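Local coordinates for SusD superfamily protein (Bacteroides vulgatus ATCC 8482, PDB 3JQ0) that is of unproven function but, as a SusD family protein of the outer membrane, probably binds nutrient glycans for uptake, at residues 246-251 against 356-361; 240-245 against 363-368. All blocks are in the same frame, centred on the assembly; numbering follows the deposited sequence. Where two conformers were deposited one is given.

Contact 1: 246-251 against 356-361; sequences TIHNGK and LDDFPI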
loop_
_atom_site.group_PDB
_atom_site.type_symbol
_atom_site.label_atom_id
_atom_site.label_comp_id
_atom_site.label_asym_id
_atom_site.label_seq_id
_atom_site.Cartn_x
_atom_site.Cartn_y
_atom_site.Cartn_z
ATOM N N THR A 246 3.847 -4.640 -9.316
ATOM C CA THR A 246 4.299 -5.355 -8.132
ATOM C C THR A 246 5.818 -5.251 -8.017
ATOM O O THR A 246 6.516 -5.324 -9.024
ATOM C CB THR A 246 3.800 -6.834 -8.212
ATOM O OG1 THR A 246 4.118 -7.482 -6.989
ATOM C CG2 THR A 246 4.356 -7.609 -9.418
ATOM N N ILE A 247 6.293 -5.046 -6.799
ATOM C CA ILE A 247 7.726 -4.931 -6.539
ATOM C C ILE A 247 8.320 -6.335 -6.451
ATOM O O ILE A 247 7.945 -7.126 -5.583
ATOM C CB ILE A 247 8.027 -4.187 -5.239
ATOM C CG1 ILE A 247 7.458 -2.792 -5.227
ATOM C CG2 ILE A 247 9.517 -4.175 -4.927
ATOM C CD1 ILE A 247 7.935 -1.890 -6.240
ATOM N N HIS A 248 9.228 -6.667 -7.371
ATOM C CA HIS A 248 9.915 -7.954 -7.362
ATOM C C HIS A 248 10.965 -8.030 -6.274
ATOM O O HIS A 248 11.896 -7.258 -6.278
ATOM C CB HIS A 248 10.574 -8.221 -8.706
ATOM C CG HIS A 248 11.369 -9.504 -8.708
ATOM N ND1 HIS A 248 10.806 -10.764 -8.675
ATOM C CD2 HIS A 248 12.683 -9.693 -8.527
ATOM C CE1 HIS A 248 11.765 -11.669 -8.659
ATOM N NE2 HIS A 248 12.906 -11.049 -8.508
ATOM N N ASN A 249 10.764 -8.963 -5.336
ATOM C CA ASN A 249 11.779 -9.334 -4.358
ATOM C C ASN A 249 12.186 -10.781 -4.657
ATOM O O ASN A 249 11.510 -11.498 -5.388
ATOM C CB ASN A 249 11.257 -9.164 -2.938
ATOM C CG ASN A 249 10.756 -7.763 -2.677
ATOM O OD1 ASN A 249 11.526 -6.793 -2.763
ATOM N ND2 ASN A 249 9.464 -7.627 -2.364
ATOM N N GLY A 250 13.316 -11.199 -4.112
ATOM C CA GLY A 250 13.717 -12.564 -4.375
ATOM C C GLY A 250 15.037 -12.919 -3.783
ATOM O O GLY A 250 15.818 -12.065 -3.392
ATOM N N LYS A 251 15.292 -14.225 -3.746
ATOM C CA LYS A 251 16.529 -14.778 -3.230
ATOM C C LYS A 251 17.725 -14.172 -3.994
ATOM O O LYS A 251 17.741 -14.091 -5.212
ATOM C CB LYS A 251 16.487 -16.302 -3.402
ATOM C CG LYS A 251 17.665 -17.088 -2.805
ATOM C CD LYS A 251 17.600 -18.564 -3.249
ATOM C CE LYS A 251 18.774 -19.428 -2.785
ATOM N NZ LYS A 251 18.531 -20.768 -3.374
ATOM N N LEU A 356 10.558 -13.324 1.095
ATOM C CA LEU A 356 10.965 -13.044 -0.286
ATOM C C LEU A 356 9.786 -12.862 -1.218
ATOM O O LEU A 356 9.950 -12.924 -2.431
ATOM C CB LEU A 356 11.883 -14.161 -0.768
ATOM C CG LEU A 356 13.170 -14.334 0.031
ATOM C CD1 LEU A 356 13.968 -15.578 -0.523
ATOM C CD2 LEU A 356 14.042 -13.111 0.000
ATOM N N ASP A 357 8.597 -12.605 -0.656
ATOM C CA ASP A 357 7.440 -12.325 -1.483
ATOM C C ASP A 357 7.632 -11.037 -2.260
ATOM O O ASP A 357 8.313 -10.115 -1.801
ATOM C CB ASP A 357 6.181 -12.128 -0.631
ATOM C CG ASP A 357 5.738 -13.391 0.025
ATOM O OD1 ASP A 357 5.417 -14.353 -0.694
ATOM O OD2 ASP A 357 5.671 -13.382 1.281
ATOM N N ASP A 358 6.992 -10.965 -3.428
ATOM C CA ASP A 358 6.830 -9.680 -4.076
ATOM C C ASP A 358 5.902 -8.785 -3.252
ATOM O O ASP A 358 5.063 -9.288 -2.512
ATOM C CB ASP A 358 6.217 -9.842 -5.485
ATOM C CG ASP A 358 7.174 -10.443 -6.504
ATOM O OD1 ASP A 358 8.374 -10.646 -6.190
ATOM O OD2 ASP A 358 6.672 -10.682 -7.633
ATOM N N PHE A 359 6.066 -7.475 -3.342
ATOM C CA PHE A 359 5.223 -6.533 -2.625
ATOM C C PHE A 359 4.317 -5.807 -3.596
ATOM O O PHE A 359 4.778 -4.998 -4.399
ATOM C CB PHE A 359 6.027 -5.512 -1.845
ATOM C CG PHE A 359 5.181 -4.575 -1.050
ATOM C CD1 PHE A 359 4.293 -5.078 -0.107
ATOM C CD2 PHE A 359 5.209 -3.226 -1.247
ATOM C CE1 PHE A 359 3.522 -4.252 0.653
ATOM C CE2 PHE A 359 4.414 -2.385 -0.464
ATOM C CZ PHE A 359 3.558 -2.914 0.482
ATOM N N PRO A 360 3.010 -6.122 -3.613
ATOM C CA PRO A 360 2.118 -5.462 -4.589
ATOM C C PRO A 360 2.000 -3.971 -4.316
ATOM O O PRO A 360 1.892 -3.560 -3.169
ATOM C CB PRO A 360 0.767 -6.158 -4.355
ATOM C CG PRO A 360 1.076 -7.433 -3.620
ATOM C CD PRO A 360 2.286 -7.102 -2.778
ATOM N N ILE A 361 1.986 -3.191 -5.387
ATOM C CA ILE A 361 1.701 -1.745 -5.358
ATOM C C ILE A 361 0.288 -1.504 -5.836
ATOM O O ILE A 361 -0.531 -0.855 -5.166
ATOM C CB ILE A 361 2.751 -0.928 -6.139
ATOM C CG1 ILE A 361 4.152 -1.095 -5.534
ATOM C CG2 ILE A 361 2.333 0.530 -6.245
ATOM C CD1 ILE A 361 4.312 -0.532 -4.161
HETATM O O HOH W 1 3.917 -10.602 -7.852
#
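With chi1 of -56°, Asn249 sets its CG opposite its own carbonyl carbon and swings the amide across to the other chain, where ND2 donates to Asp357 O at 2.8 Å. The bond lies close to the amide plane and meets an in-plane lone pair of the carbonyl. Asp358 reaches back with a similar first torsion (-72°), and its OD1 takes the Asn249 backbone N at 3.0 Å from above the carboxylate plane. These two bonds, both donated by Asn249, carry the pairing on where the regular ladder stops. The ladder itself is short and antiparallel: Ile247 and Phe359 form its hydrogen-bonded pair, with Ile247 N to Phe359 O at 2.8 Å and Phe359 N to Ile247 O at 2.9 Å. On the face of Thr246, a water sits between Thr246 OG1 and Asp358 OD2 and donates to OD2, 2.8 Å from the water O. Ile247, on the opposite face, packs its CG1 against CG1 of Ile361, where the chain turns a corner, at 3.7 Å. Asp358 OD1 also forms a salt bridge with Lys238, which would probably offset the buried carboxylate's charge and keep it ionised. Outside the two-stranded sheet of 243-247 and 359-363, Arg24 of helix 9-25 packs on Ile247 and Asn249, and Trp257 meets the Phe359 ring edge-to-face.

Contact 2: 240-245 against 363-368; sequences NKEMIF and RYADCL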
loop_
_atom_site.group_PDB
_atom_site.type_symbol
_atom_site.label_atom_id
_atom_site.label_comp_id
_atom_site.label_asym_id
_atom_site.label_seq_id
_atom_site.Cartn_x
_atom_site.Cartn_y
_atom_site.Cartn_z
ATOM N N ASN A 240 0.955 -12.919 -11.083
ATOM C CA ASN A 240 -0.370 -13.414 -11.464
ATOM C C ASN A 240 -1.202 -12.255 -12.044
ATOM O O ASN A 240 -0.788 -11.090 -12.053
ATOM C CB ASN A 240 -1.049 -14.061 -10.272
ATOM C CG ASN A 240 -1.199 -13.110 -9.129
ATOM O OD1 ASN A 240 -1.921 -12.117 -9.236
ATOM N ND2 ASN A 240 -0.532 -13.404 -7.992
ATOM N N LYS A 241 -2.358 -12.587 -12.576
ATOM C CA LYS A 241 -3.151 -11.609 -13.335
ATOM C C LYS A 241 -3.741 -10.516 -12.491
ATOM O O LYS A 241 -4.212 -9.504 -13.027
ATOM C CB LYS A 241 -4.316 -12.304 -14.053
ATOM C CG LYS A 241 -5.276 -13.013 -13.092
ATOM N N GLU A 242 -3.714 -10.650 -11.167
ATOM C CA GLU A 242 -4.157 -9.576 -10.324
ATOM C C GLU A 242 -3.141 -8.454 -10.237
ATOM O O GLU A 242 -3.490 -7.317 -9.881
ATOM C CB GLU A 242 -4.538 -10.105 -8.973
ATOM C CG GLU A 242 -5.164 -9.003 -8.110
ATOM C CD GLU A 242 -6.189 -9.384 -7.144
ATOM O OE1 GLU A 242 -6.624 -10.545 -7.237
ATOM O OE2 GLU A 242 -6.597 -8.498 -6.355
HETATM N N MSE A 243 -1.883 -8.736 -10.506
HETATM C CA MSE A 243 -0.845 -7.742 -10.386
HETATM C C MSE A 243 -0.804 -6.781 -11.555
HETATM O O MSE A 243 -0.639 -7.175 -12.707
HETATM C CB MSE A 243 0.513 -8.420 -10.250
HETATM C CG MSE A 243 0.616 -9.364 -9.063
HETATM SE SE MSE A 243 0.317 -8.439 -7.383
HETATM C CE MSE A 243 0.180 -9.940 -6.269
ATOM N N ILE A 244 -1.016 -5.506 -11.261
ATOM C CA ILE A 244 -0.838 -4.426 -12.217
ATOM C C ILE A 244 0.601 -3.905 -12.115
ATOM O O ILE A 244 1.290 -3.813 -13.139
ATOM C CB ILE A 244 -1.872 -3.284 -11.979
ATOM C CG1 ILE A 244 -3.312 -3.793 -12.171
ATOM C CG2 ILE A 244 -1.539 -2.088 -12.879
ATOM C CD1 ILE A 244 -4.312 -2.917 -11.429
ATOM N N PHE A 245 1.036 -3.604 -10.879
ATOM C CA PHE A 245 2.433 -3.231 -10.640
ATOM C C PHE A 245 2.804 -3.829 -9.308
ATOM O O PHE A 245 2.115 -3.630 -8.307
ATOM C CB PHE A 245 2.643 -1.722 -10.656
ATOM C CG PHE A 245 4.069 -1.310 -10.383
ATOM C CD1 PHE A 245 5.139 -1.881 -11.107
ATOM C CD2 PHE A 245 4.388 -0.371 -9.426
ATOM C CE1 PHE A 245 6.444 -1.534 -10.841
ATOM C CE2 PHE A 245 5.690 -0.024 -9.178
ATOM C CZ PHE A 245 6.717 -0.581 -9.881
ATOM N N ARG A 363 -2.991 -3.670 -7.400
ATOM C CA ARG A 363 -3.695 -4.920 -7.659
ATOM C C ARG A 363 -5.026 -4.679 -8.302
ATOM O O ARG A 363 -5.636 -3.610 -8.070
ATOM C CB ARG A 363 -3.993 -5.677 -6.236
ATOM C CG ARG A 363 -2.809 -6.235 -5.585
ATOM C CD ARG A 363 -3.109 -7.255 -4.643
ATOM N NE ARG A 363 -3.649 -6.868 -3.352
ATOM C CZ ARG A 363 -4.854 -7.182 -2.914
ATOM N NH1 ARG A 363 -5.814 -7.675 -3.675
ATOM N NH2 ARG A 363 -5.109 -6.977 -1.632
ATOM N N TYR A 364 -5.573 -5.666 -9.012
ATOM C CA TYR A 364 -6.860 -5.471 -9.638
ATOM C C TYR A 364 -7.990 -5.177 -8.612
ATOM O O TYR A 364 -8.878 -4.385 -8.920
ATOM C CB TYR A 364 -7.225 -6.628 -10.547
ATOM C CG TYR A 364 -8.415 -6.341 -11.418
ATOM C CD1 TYR A 364 -8.348 -5.388 -12.406
ATOM C CD2 TYR A 364 -9.619 -7.007 -11.274
ATOM C CE1 TYR A 364 -9.438 -5.112 -13.208
ATOM C CE2 TYR A 364 -10.703 -6.753 -12.084
ATOM C CZ TYR A 364 -10.613 -5.803 -13.053
ATOM O OH TYR A 364 -11.668 -5.487 -13.873
ATOM N N ALA A 365 -7.957 -5.754 -7.406
ATOM C CA ALA A 365 -8.992 -5.396 -6.425
ATOM C C ALA A 365 -8.944 -3.899 -6.122
ATOM O O ALA A 365 -9.962 -3.308 -5.760
ATOM C CB ALA A 365 -8.868 -6.202 -5.146
ATOM N N ASP A 366 -7.740 -3.310 -6.154
ATOM C CA ASP A 366 -7.560 -1.861 -5.910
ATOM C C ASP A 366 -8.238 -1.084 -7.033
ATOM O O ASP A 366 -8.983 -0.139 -6.761
ATOM C CB ASP A 366 -6.037 -1.595 -5.806
ATOM C CG ASP A 366 -5.638 -0.247 -5.263
ATOM O OD1 ASP A 366 -6.512 0.524 -4.818
ATOM O OD2 ASP A 366 -4.414 -0.015 -5.253
ATOM N N CYS A 367 -8.017 -1.488 -8.285
ATOM C CA CYS A 367 -8.737 -0.887 -9.413
ATOM C C CYS A 367 -10.247 -0.900 -9.119
ATOM O O CYS A 367 -10.920 0.098 -9.247
ATOM C CB CYS A 367 -8.385 -1.663 -10.686
ATOM S SG CYS A 367 -9.354 -1.177 -12.130
ATOM N N LEU A 368 -10.785 -2.063 -8.806
ATOM C CA LEU A 368 -12.230 -2.169 -8.613
ATOM C C LEU A 368 -12.740 -1.274 -7.486
ATOM O O LEU A 368 -13.778 -0.630 -7.636
ATOM C CB LEU A 368 -12.644 -3.641 -8.362
ATOM C CG LEU A 368 -12.447 -4.593 -9.532
ATOM C CD1 LEU A 368 -12.957 -6.001 -9.104
ATOM C CD2 LEU A 368 -13.135 -4.091 -10.813
#
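Glu242 OE2 is gripped from opposite faces of its carboxylate: Arg363 NH1 forms a salt bridge at 2.9 Å, and the backbone N of Ala365 donates at 3.2 Å. The guanidinium presents its edge, with OE2 almost exactly in its plane, while the two flat groups are turned 51° apart. The Glu242 backbone joins in, its O accepting from Tyr364 N at 2.8 Å. Glu242 CG, anti to its backbone N (chi1 -174°), lies 4.0 Å from Tyr364 CB. Beside this, Ile244 CD1 rests on the Arg363 carbonyl carbon at 3.7 Å. Arg363 is the N-cap of helix 364-377, so Glu242 supplies acceptors to the first two NH groups of that helix, and its negative charge would probably suit the helix dipole. With alanine at Glu242, Ala365 N would probably lose this acceptor and Arg363 NH1 one of its carboxylate mates. Further out, Arg392 of helix 383-394 holds Glu242 OE1, while Glu441 and Glu445 pair with the Arg363 guanidinium. Behind Glu242, a type I turn from Asn240 to Met243 sets the approach: Asn240 OD1 accepts from Glu242 N at 3.0 Å, closing an Asx turn.

Contacts 1 and 2 have centres about 14 Å apart and share one two-stranded antiparallel sheet, strands 243-247 and 359-363. Along the chain the order is 240-245, 246-251, then, after more than a hundred residues, 356-361 and 363-368, so contact 2 encloses contact 1. Between them the strand pair carries a classic beta bulge, where Ile244 and Phe245 both face Tyr362. The two contacts also touch directly: Ile361 N lies 3.0 Å from Phe245 O, a probable hydrogen bond, and Pro360 packs on Met243. Thus one ribbon runs from loop pairing at 249-251 to the start of helix 364-377, tying a small strand pair into this largely helical protein.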